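Local atomic coordinates of laccase (Botrytis aclada, PDB entry 3SQR), a protein that oxidises phenolic substrates such as hydroquinones with copper ions, reducing dioxygen to water, and probably serves in lignin degradation and detoxification of lignin-derived products. Residues A102-T113 with D151-Y162; A279-V287 with P297-I305. One frame throughout, in Å; residues are numbered along the deposited sequence.

Contact 1: A102-T113 with D151-Y162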
loop_
_atom_site.group_PDB
_atom_site.type_symbol
_atom_site.label_atom_id
_atom_site.label_comp_id
_atom_site.label_asym_id
_atom_site.label_seq_id
_atom_site.Cartn_x
_atom_site.Cartn_y
_atom_site.Cartn_z
ATOM N N ALA A 102 3.933 15.013 -7.757
ATOM C CA ALA A 102 3.128 15.690 -8.712
ATOM C C ALA A 102 2.119 16.535 -7.981
ATOM O O ALA A 102 2.101 16.562 -6.770
ATOM C CB ALA A 102 2.433 14.655 -9.699
ATOM N N ASP A 103 1.357 17.325 -8.729
ATOM C CA ASP A 103 0.250 18.085 -8.193
ATOM C C ASP A 103 -1.005 17.400 -8.629
ATOM O O ASP A 103 -1.079 16.797 -9.696
ATOM C CB ASP A 103 0.198 19.530 -8.770
ATOM C CG ASP A 103 1.356 20.372 -8.301
ATOM O OD1 ASP A 103 1.819 20.185 -7.181
ATOM O OD2 ASP A 103 1.842 21.169 -9.100
ATOM N N TRP A 104 -2.018 17.572 -7.801
ATOM C CA TRP A 104 -3.358 17.163 -8.079
ATOM C C TRP A 104 -3.723 17.626 -9.485
ATOM O O TRP A 104 -3.642 18.819 -9.807
ATOM C CB TRP A 104 -4.224 17.833 -7.026
ATOM C CG TRP A 104 -5.613 17.509 -7.056
ATOM C CD1 TRP A 104 -6.206 16.438 -7.652
ATOM C CD2 TRP A 104 -6.633 18.230 -6.400
ATOM N NE1 TRP A 104 -7.595 16.477 -7.459
ATOM C CE2 TRP A 104 -7.868 17.584 -6.687
ATOM C CE3 TRP A 104 -6.643 19.420 -5.640
ATOM C CZ2 TRP A 104 -9.088 18.079 -6.247
ATOM C CZ3 TRP A 104 -7.873 19.906 -5.181
ATOM C CH2 TRP A 104 -9.071 19.226 -5.470
ATOM N N GLY A 105 -4.151 16.674 -10.310
ATOM C CA GLY A 105 -4.573 16.971 -11.678
ATOM C C GLY A 105 -3.510 16.741 -12.744
ATOM O O GLY A 105 -3.845 16.763 -13.936
ATOM N N ASP A 106 -2.236 16.567 -12.344
ATOM C CA ASP A 106 -1.177 16.368 -13.286
ATOM C C ASP A 106 -1.339 15.021 -14.000
ATOM O O ASP A 106 -1.951 14.091 -13.454
ATOM C CB ASP A 106 0.182 16.370 -12.596
ATOM C CG ASP A 106 0.625 17.750 -12.180
ATOM O OD1 ASP A 106 0.010 18.798 -12.552
ATOM O OD2 ASP A 106 1.656 17.780 -11.475
ATOM N N ASN A 107 -0.786 14.950 -15.203
ATOM C CA ASN A 107 -0.723 13.695 -15.978
ATOM C C ASN A 107 0.662 13.201 -15.814
ATOM O O ASN A 107 1.579 13.973 -16.034
ATOM C CB ASN A 107 -1.090 13.974 -17.429
ATOM C CG ASN A 107 -2.544 14.376 -17.558
ATOM O OD1 ASN A 107 -3.419 13.674 -17.117
ATOM N ND2 ASN A 107 -2.806 15.544 -18.151
ATOM N N LEU A 108 0.799 11.932 -15.403
ATOM C CA LEU A 108 2.072 11.271 -15.215
ATOM C C LEU A 108 2.327 10.380 -16.416
ATOM O O LEU A 108 1.439 9.652 -16.849
ATOM C CB LEU A 108 2.101 10.463 -13.933
ATOM C CG LEU A 108 1.696 11.253 -12.676
ATOM C CD1 LEU A 108 2.041 10.431 -11.396
ATOM C CD2 LEU A 108 2.273 12.694 -12.631
ATOM N N ILE A 109 3.542 10.431 -16.908
ATOM C CA ILE A 109 4.079 9.485 -17.884
ATOM C C ILE A 109 5.287 8.835 -17.236
ATOM O O ILE A 109 6.280 9.526 -16.970
ATOM C CB ILE A 109 4.496 10.222 -19.134
ATOM C CG1 ILE A 109 3.295 10.963 -19.715
ATOM C CG2 ILE A 109 5.062 9.222 -20.151
ATOM C CD1 ILE A 109 3.659 11.816 -20.903
ATOM N N ILE A 110 5.198 7.545 -16.938
ATOM C CA ILE A 110 6.268 6.885 -16.218
ATOM C C ILE A 110 6.757 5.708 -17.046
ATOM O O ILE A 110 6.094 4.718 -17.159
ATOM C CB ILE A 110 5.849 6.411 -14.860
ATOM C CG1 ILE A 110 5.156 7.579 -14.107
ATOM C CG2 ILE A 110 7.075 5.763 -14.121
ATOM C CD1 ILE A 110 4.313 7.184 -12.910
ATOM N N HIS A 111 7.911 5.893 -17.658
ATOM C CA HIS A 111 8.558 4.862 -18.460
ATOM C C HIS A 111 9.265 3.893 -17.578
ATOM O O HIS A 111 10.246 4.277 -16.929
ATOM C CB HIS A 111 9.574 5.457 -19.428
ATOM C CG HIS A 111 9.061 6.629 -20.199
ATOM N ND1 HIS A 111 8.340 6.489 -21.366
ATOM C CD2 HIS A 111 9.189 7.960 -19.995
ATOM C CE1 HIS A 111 8.016 7.686 -21.826
ATOM N NE2 HIS A 111 8.534 8.598 -21.026
ATOM N N VAL A 112 8.766 2.654 -17.512
ATOM C CA VAL A 112 9.304 1.652 -16.611
ATOM C C VAL A 112 10.010 0.617 -17.438
ATOM O O VAL A 112 9.369 -0.163 -18.156
ATOM C CB VAL A 112 8.262 0.971 -15.748
ATOM C CG1 VAL A 112 8.908 -0.063 -14.855
ATOM C CG2 VAL A 112 7.556 2.072 -14.829
ATOM N N THR A 113 11.317 0.558 -17.251
ATOM C CA THR A 113 12.139 -0.463 -17.945
ATOM C C THR A 113 12.555 -1.519 -16.979
ATOM O O THR A 113 13.073 -1.225 -15.882
ATOM C CB THR A 113 13.395 0.187 -18.569
ATOM O OG1 THR A 113 13.019 1.234 -19.506
ATOM C CG2 THR A 113 14.285 -0.915 -19.240
ATOM N N ASP A 151 12.315 -5.134 -21.461
ATOM C CA ASP A 151 11.272 -4.398 -22.060
ATOM C C ASP A 151 10.962 -3.140 -21.189
ATOM O O ASP A 151 11.356 -3.061 -20.017
ATOM C CB ASP A 151 10.046 -5.266 -22.202
ATOM C CG ASP A 151 9.052 -4.717 -23.170
ATOM O OD1 ASP A 151 9.393 -3.800 -23.944
ATOM O OD2 ASP A 151 7.891 -5.220 -23.187
ATOM N N THR A 152 10.239 -2.229 -21.803
ATOM C CA THR A 152 9.733 -1.004 -21.218
ATOM C C THR A 152 8.222 -0.906 -21.390
ATOM O O THR A 152 7.684 -1.200 -22.475
ATOM C CB THR A 152 10.440 0.235 -21.803
ATOM O OG1 THR A 152 11.849 0.106 -21.541
ATOM C CG2 THR A 152 9.851 1.564 -21.167
ATOM N N LEU A 153 7.548 -0.440 -20.324
ATOM C CA LEU A 153 6.156 -0.133 -20.395
ATOM C C LEU A 153 6.028 1.248 -19.859
ATOM O O LEU A 153 6.496 1.471 -18.767
ATOM C CB LEU A 153 5.334 -1.057 -19.529
ATOM C CG LEU A 153 3.841 -0.781 -19.520
ATOM C CD1 LEU A 153 3.143 -0.606 -20.924
ATOM C CD2 LEU A 153 3.173 -1.872 -18.642
ATOM N N THR A 154 5.360 2.096 -20.634
ATOM C CA THR A 154 5.078 3.492 -20.209
ATOM C C THR A 154 3.684 3.576 -19.605
ATOM O O THR A 154 2.681 3.482 -20.279
ATOM C CB THR A 154 5.252 4.459 -21.367
ATOM O OG1 THR A 154 6.602 4.334 -21.859
ATOM C CG2 THR A 154 4.967 5.951 -20.897
ATOM N N TYR A 155 3.640 3.831 -18.307
ATOM C CA TYR A 155 2.386 4.003 -17.614
ATOM C C TYR A 155 1.968 5.448 -17.760
ATOM O O TYR A 155 2.781 6.347 -17.647
ATOM C CB TYR A 155 2.538 3.620 -16.155
ATOM C CG TYR A 155 2.835 2.138 -15.895
ATOM C CD1 TYR A 155 4.120 1.591 -16.006
ATOM C CD2 TYR A 155 1.826 1.282 -15.546
ATOM C CE1 TYR A 155 4.381 0.274 -15.740
ATOM C CE2 TYR A 155 2.069 -0.007 -15.277
ATOM C CZ TYR A 155 3.326 -0.550 -15.377
ATOM O OH TYR A 155 3.526 -1.887 -15.066
ATOM N N LYS A 156 0.702 5.637 -18.070
ATOM C CA LYS A 156 0.117 6.944 -18.174
ATOM C C LYS A 156 -1.130 7.058 -17.404
ATOM O O LYS A 156 -2.078 6.307 -17.661
ATOM C CB LYS A 156 -0.134 7.255 -19.673
ATOM C CG LYS A 156 1.154 7.348 -20.495
ATOM C CD LYS A 156 0.804 7.797 -21.965
ATOM C CE LYS A 156 2.043 7.876 -22.875
ATOM N NZ LYS A 156 1.798 8.861 -24.051
ATOM N N PHE A 157 -1.237 8.064 -16.500
ATOM C CA PHE A 157 -2.417 8.244 -15.799
ATOM C C PHE A 157 -2.440 9.629 -15.235
ATOM O O PHE A 157 -1.384 10.247 -15.126
ATOM C CB PHE A 157 -2.654 7.208 -14.697
ATOM C CG PHE A 157 -1.537 7.081 -13.723
ATOM C CD1 PHE A 157 -0.498 6.211 -13.963
ATOM C CD2 PHE A 157 -1.493 7.846 -12.565
ATOM C CE1 PHE A 157 0.543 6.042 -13.057
ATOM C CE2 PHE A 157 -0.414 7.675 -11.663
ATOM C CZ PHE A 157 0.589 6.735 -11.925
ATOM N N GLN A 158 -3.639 10.122 -15.036
ATOM C CA GLN A 158 -3.830 11.346 -14.292
ATOM C C GLN A 158 -3.943 11.088 -12.824
ATOM O O GLN A 158 -4.608 10.137 -12.365
ATOM C CB GLN A 158 -5.085 12.120 -14.755
ATOM C CG GLN A 158 -5.166 13.515 -14.251
ATOM C CD GLN A 158 -6.295 14.287 -14.894
ATOM O OE1 GLN A 158 -7.298 13.683 -15.301
ATOM N NE2 GLN A 158 -6.162 15.642 -14.957
ATOM N N VAL A 159 -3.438 12.046 -12.018
ATOM C CA VAL A 159 -3.711 11.904 -10.603
ATOM C C VAL A 159 -4.898 12.792 -10.265
ATOM O O VAL A 159 -4.871 14.029 -10.411
ATOM C CB VAL A 159 -2.500 12.190 -9.698
ATOM C CG1 VAL A 159 -1.490 11.017 -9.782
ATOM C CG2 VAL A 159 -1.777 13.569 -10.068
ATOM N N THR A 160 -5.987 12.135 -9.916
ATOM C CA THR A 160 -7.248 12.818 -9.662
ATOM C C THR A 160 -7.524 12.786 -8.145
ATOM O O THR A 160 -8.644 12.860 -7.673
ATOM C CB THR A 160 -8.368 12.098 -10.435
ATOM O OG1 THR A 160 -8.488 10.748 -9.957
ATOM C CG2 THR A 160 -8.020 12.051 -11.904
ATOM N N GLN A 161 -6.440 12.610 -7.389
ATOM C CA GLN A 161 -6.434 12.447 -5.956
ATOM C C GLN A 161 -5.174 13.203 -5.482
ATOM O O GLN A 161 -4.253 13.446 -6.263
ATOM C CB GLN A 161 -6.279 10.974 -5.535
ATOM C CG GLN A 161 -7.438 10.129 -5.907
ATOM C CD GLN A 161 -7.044 8.705 -5.960
ATOM O OE1 GLN A 161 -6.454 8.244 -6.988
ATOM N NE2 GLN A 161 -7.355 7.976 -4.903
ATOM N N TYR A 162 -5.161 13.515 -4.194
ATOM C CA TYR A 162 -4.031 14.190 -3.564
ATOM C C TYR A 162 -3.760 13.587 -2.207
ATOM O O TYR A 162 -4.647 13.086 -1.512
ATOM C CB TYR A 162 -4.214 15.719 -3.545
ATOM C CG TYR A 162 -5.433 16.157 -2.813
ATOM C CD1 TYR A 162 -5.389 16.405 -1.431
ATOM C CD2 TYR A 162 -6.658 16.260 -3.470
ATOM C CE1 TYR A 162 -6.557 16.760 -0.743
ATOM C CE2 TYR A 162 -7.805 16.585 -2.798
ATOM C CZ TYR A 162 -7.756 16.848 -1.433
ATOM O OH TYR A 162 -8.868 17.223 -0.735
HETATM O O HOH W 1 -9.651 15.116 -8.856
#
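Tyr162 lays CD2 over the centre of one face of the Trp104 indole, 3.5 Å from Trp104 CD2, the two planes inclined at 48°. At the edge, in the indole plane, a water accepts the NE1 proton and bonds to Thr160 O, satisfying the buried ring's only polar atom. Phe157 takes Leu108 CB over one face, while Leu108 CD1 reaches Phe157 CE2 at 3.7 Å; a Phe157 chi1 of 54° puts CG between that residue's N and carbonyl carbon, and Ile110 CD1 also meets the ring. Tyr155 has Ile110 O in plane at its edge and Leu153 CG over a face; its hydroxyl bonds to Gln144 and Ile123. Leu108, Ile110, Val112, Leu153, Tyr155 and Phe157 form the buried face of an antiparallel pair, strands 107-113 and 152-158, in a sheet of the first cupredoxin-like domain, where 152-158 is outermost. The other face carries polar and beta-branched residues suited to its greater exposure. His111 ND1 meets Thr154 OG1 at 2.8 Å with its ring edge, while NE2 turns to Glu69 and the ring stacks on Trp71. Thr113 OG1 and Thr152 OG1 hydrogen-bond at 2.6 Å. Ahead of strand 107-113, the type II turn 103-106 needs Gly105, whose positive phi would jam a side chain against the preceding carbonyl O; Gly105 O lies in the amide plane of Gln158 and receives a nearly straight bond (176°) from NE2.

Contact 2: A279-V287 with P297-I305. With MAN (alpha-D-mannopyranose), chain L.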
loop_
_atom_site.group_PDB
_atom_site.type_symbol
_atom_site.label_atom_id
_atom_site.label_comp_id
_atom_site.label_asym_id
_atom_site.label_seq_id
_atom_site.Cartn_x
_atom_site.Cartn_y
_atom_site.Cartn_z
ATOM N N ALA A 279 4.739 6.253 16.842
ATOM C CA ALA A 279 4.657 7.234 17.951
ATOM C C ALA A 279 5.957 7.992 17.955
ATOM O O ALA A 279 6.984 7.472 17.496
ATOM C CB ALA A 279 4.401 6.500 19.287
ATOM N N ILE A 280 5.905 9.227 18.434
ATOM C CA ILE A 280 7.102 10.044 18.649
ATOM C C ILE A 280 6.990 10.437 20.120
ATOM O O ILE A 280 6.030 11.086 20.501
ATOM C CB ILE A 280 7.139 11.284 17.772
ATOM C CG1 ILE A 280 7.071 10.890 16.286
ATOM C CG2 ILE A 280 8.387 12.149 18.073
ATOM C CD1 ILE A 280 6.972 12.115 15.351
ATOM N N ASP A 281 7.909 9.982 20.927
ATOM C CA ASP A 281 7.827 10.249 22.357
ATOM C C ASP A 281 7.624 11.729 22.621
ATOM O O ASP A 281 8.275 12.596 22.039
ATOM C CB ASP A 281 9.107 9.824 23.061
ATOM C CG ASP A 281 9.327 8.353 23.061
ATOM O OD1 ASP A 281 8.472 7.558 22.572
ATOM O OD2 ASP A 281 10.403 7.968 23.569
ATOM N N ASN A 282 6.701 11.987 23.539
ATOM C CA ASN A 282 6.379 13.309 24.030
ATOM C C ASN A 282 5.837 14.247 22.963
ATOM O O ASN A 282 5.785 15.439 23.167
ATOM C CB ASN A 282 7.580 13.921 24.733
ATOM C CG ASN A 282 7.184 15.005 25.702
ATOM O OD1 ASN A 282 7.760 16.076 25.660
ATOM N ND2 ASN A 282 6.172 14.735 26.567
ATOM N N HIS A 283 5.379 13.678 21.832
ATOM C CA HIS A 283 4.740 14.474 20.796
ATOM C C HIS A 283 3.371 13.877 20.465
ATOM O O HIS A 283 3.099 12.708 20.695
ATOM C CB HIS A 283 5.652 14.567 19.552
ATOM C CG HIS A 283 6.896 15.385 19.744
ATOM N ND1 HIS A 283 7.976 14.961 20.495
ATOM C CD2 HIS A 283 7.229 16.603 19.266
ATOM C CE1 HIS A 283 8.916 15.890 20.450
ATOM N NE2 HIS A 283 8.493 16.889 19.703
ATOM N N THR A 284 2.498 14.769 20.051
ATOM C CA THR A 284 1.154 14.454 19.671
ATOM C C THR A 284 1.110 14.469 18.140
ATOM O O THR A 284 1.702 15.306 17.444
ATOM C CB THR A 284 0.176 15.496 20.220
ATOM O OG1 THR A 284 0.234 15.434 21.668
ATOM C CG2 THR A 284 -1.226 15.171 19.806
ATOM N N LEU A 285 0.436 13.482 17.646
ATOM C CA LEU A 285 0.191 13.419 16.219
ATOM C C LEU A 285 -1.191 13.955 15.936
ATOM O O LEU A 285 -2.147 13.454 16.506
ATOM C CB LEU A 285 0.289 11.974 15.755
ATOM C CG LEU A 285 1.497 11.130 16.168
ATOM C CD1 LEU A 285 1.301 9.695 15.611
ATOM C CD2 LEU A 285 2.845 11.669 15.698
ATOM N N THR A 286 -1.307 14.918 15.044
ATOM C CA THR A 286 -2.597 15.332 14.528
ATOM C C THR A 286 -2.797 14.654 13.159
ATOM O O THR A 286 -2.147 14.995 12.196
ATOM C CB THR A 286 -2.698 16.791 14.378
ATOM O OG1 THR A 286 -2.596 17.387 15.684
ATOM C CG2 THR A 286 -4.057 17.168 13.809
ATOM N N VAL A 287 -3.687 13.697 13.151
ATOM C CA VAL A 287 -3.925 12.874 11.974
ATOM C C VAL A 287 -4.836 13.660 11.010
ATOM O O VAL A 287 -5.955 14.052 11.375
ATOM C CB VAL A 287 -4.517 11.566 12.341
ATOM C CG1 VAL A 287 -4.466 10.569 11.059
ATOM C CG2 VAL A 287 -3.846 10.873 13.515
ATOM N N PRO A 297 -9.302 16.460 11.345
ATOM C CA PRO A 297 -8.154 16.154 12.202
ATOM C C PRO A 297 -8.527 15.623 13.593
ATOM O O PRO A 297 -9.505 16.081 14.197
ATOM C CB PRO A 297 -7.443 17.492 12.315
ATOM C CG PRO A 297 -7.845 18.250 11.053
ATOM C CD PRO A 297 -9.237 17.827 10.793
ATOM N N TYR A 298 -7.761 14.653 14.085
ATOM C CA TYR A 298 -7.847 14.172 15.431
ATOM C C TYR A 298 -6.444 13.947 15.964
ATOM O O TYR A 298 -5.458 13.794 15.209
ATOM C CB TYR A 298 -8.717 12.938 15.566
ATOM C CG TYR A 298 -8.060 11.627 15.127
ATOM C CD1 TYR A 298 -8.070 11.254 13.802
ATOM C CD2 TYR A 298 -7.458 10.795 16.045
ATOM C CE1 TYR A 298 -7.508 10.062 13.405
ATOM C CE2 TYR A 298 -6.883 9.581 15.656
ATOM C CZ TYR A 298 -6.954 9.232 14.302
ATOM O OH TYR A 298 -6.420 8.063 13.852
ATOM N N THR A 299 -6.328 14.020 17.282
ATOM C CA THR A 299 -5.023 13.866 17.902
ATOM C C THR A 299 -4.908 12.501 18.540
ATOM O O THR A 299 -5.868 11.909 19.053
ATOM C CB THR A 299 -4.754 14.986 18.933
ATOM O OG1 THR A 299 -5.841 15.037 19.852
ATOM C CG2 THR A 299 -4.601 16.306 18.256
ATOM N N THR A 300 -3.705 11.961 18.467
ATOM C CA THR A 300 -3.430 10.670 19.001
ATOM C C THR A 300 -1.962 10.636 19.401
ATOM O O THR A 300 -1.145 11.325 18.801
ATOM C CB THR A 300 -3.780 9.534 17.976
ATOM O OG1 THR A 300 -3.692 8.301 18.657
ATOM C CG2 THR A 300 -2.795 9.586 16.725
ATOM N N ASP A 301 -1.639 9.840 20.411
ATOM C CA ASP A 301 -0.244 9.630 20.808
ATOM C C ASP A 301 0.454 8.540 20.012
ATOM O O ASP A 301 1.694 8.501 19.958
ATOM C CB ASP A 301 -0.167 9.231 22.298
ATOM C CG ASP A 301 -0.510 10.375 23.223
ATOM O OD1 ASP A 301 -0.116 11.534 22.938
ATOM O OD2 ASP A 301 -1.179 10.081 24.238
ATOM N N THR A 302 -0.339 7.623 19.484
ATOM C CA THR A 302 0.208 6.510 18.703
ATOM C C THR A 302 -0.724 6.278 17.533
ATOM O O THR A 302 -1.874 6.700 17.559
ATOM C CB THR A 302 0.413 5.234 19.489
ATOM O OG1 THR A 302 -0.816 4.551 19.623
ATOM C CG2 THR A 302 1.015 5.494 20.872
ATOM N N LEU A 303 -0.239 5.596 16.506
ATOM C CA LEU A 303 -1.033 5.522 15.253
ATOM C C LEU A 303 -0.826 4.125 14.648
ATOM O O LEU A 303 0.311 3.773 14.203
ATOM C CB LEU A 303 -0.528 6.610 14.331
ATOM C CG LEU A 303 -1.189 6.833 12.968
ATOM C CD1 LEU A 303 -2.692 6.837 13.078
ATOM C CD2 LEU A 303 -0.674 8.090 12.304
ATOM N N LEU A 304 -1.901 3.341 14.675
ATOM C CA LEU A 304 -1.921 1.982 14.205
ATOM C C LEU A 304 -1.897 2.050 12.684
ATOM O O LEU A 304 -2.680 2.791 12.111
ATOM C CB LEU A 304 -3.144 1.232 14.683
ATOM C CG LEU A 304 -3.208 0.961 16.204
ATOM C CD1 LEU A 304 -4.668 0.642 16.626
ATOM C CD2 LEU A 304 -2.279 -0.171 16.528
ATOM N N ILE A 305 -0.999 1.304 12.059
ATOM C CA ILE A 305 -0.874 1.398 10.600
ATOM C C ILE A 305 -0.652 0.032 10.059
ATOM O O ILE A 305 0.369 -0.655 10.349
ATOM C CB ILE A 305 0.280 2.304 10.089
ATOM C CG1 ILE A 305 0.375 3.636 10.823
ATOM C CG2 ILE A 305 0.149 2.513 8.536
ATOM C CD1 ILE A 305 1.597 4.473 10.429
HETATM C C1 MAN L . -10.305 8.872 17.254
HETATM C C2 MAN L . -9.583 8.447 18.526
HETATM C C3 MAN L . -10.407 7.453 19.333
HETATM C C4 MAN L . -11.798 8.036 19.593
HETATM C C5 MAN L . -12.441 8.414 18.252
HETATM C C6 MAN L . -13.806 9.079 18.474
HETATM O O2 MAN L . -9.278 9.624 19.264
HETATM O O3 MAN L . -9.684 7.089 20.511
HETATM O O4 MAN L . -12.591 7.059 20.200
HETATM O O5 MAN L . -11.618 9.335 17.542
HETATM O O6 MAN L . -13.576 10.282 19.217
HETATM O O HOH W 2 3.369 10.517 18.921
HETATM O O HOH W 3 3.916 8.980 21.946
#
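Backbone hydrogen bonds of 2.9 Å join N and O of Leu285 to O and N of Thr300. Next along, Val287 N gives a shorter bond to Tyr298 O (2.7 Å), whereas the return from Tyr298 N to Val287 O is weak. Apolar contact favours the face of Leu285 and Val287. Val287 lies alongside Tyr298 and sets CG2 over one face of the phenol ring, a CH-pi contact of 3.9 Å to the centroid; chi1 of 78° tucks Tyr298 CG above its own backbone, turning the ring to the valine. Val287 CG2 also touches Thr300 CG2 at 3.6 Å, and Leu285 CD1 reaches Leu303 CB. Leu285, Val287, Tyr298 and Thr300 belong to the beta hairpin 285-290/293-300 at the edge of a sheet in the second cupredoxin-like domain; just past Thr300 the chain passes to the domain's other sheet, where Leu303 is joined to Phe278 by backbone hydrogen bonding. Thr286 and Thr299, suited to both strand and solvent, take the other face; beside them Thr284 CG2 packs on Thr299 CB and Thr286 CG2 on Pro297 CB. One water accepts from Ile280 N and lies 2.8 Å from both His283 O and Asp301 O, bridging the turn 280-283 to the bend at Asp301. Thr300 OG1 donates to Thr302 O, bracing that bend. The glycan mannose approaches Tyr298 obliquely, C1 3.6 Å from CD2, while the phenol hydroxyl bonds to Glu371.

How the contacts relate
Contact 1 and contact 2 follow one another along the chain, one in the first and the other in the second of three multicopper oxidase domains. Their centres lie 32 Å apart and their nearest atoms about 12 Å, so neither touches the other. Both join neighbouring antiparallel strands that include an outermost strand of a sheet, and both extend toward the second sheet of their domain. In contact 1 the side chain of Tyr155 comes within about 7 Å of that of His124, a likely type 2 copper ligand, and about 8 Å of copper-binding His170; contact 2 lies away from the copper sites. A mannose touches Tyr298 in contact 2, whereas a NAG lies about 7 Å from the Thr113 side chain.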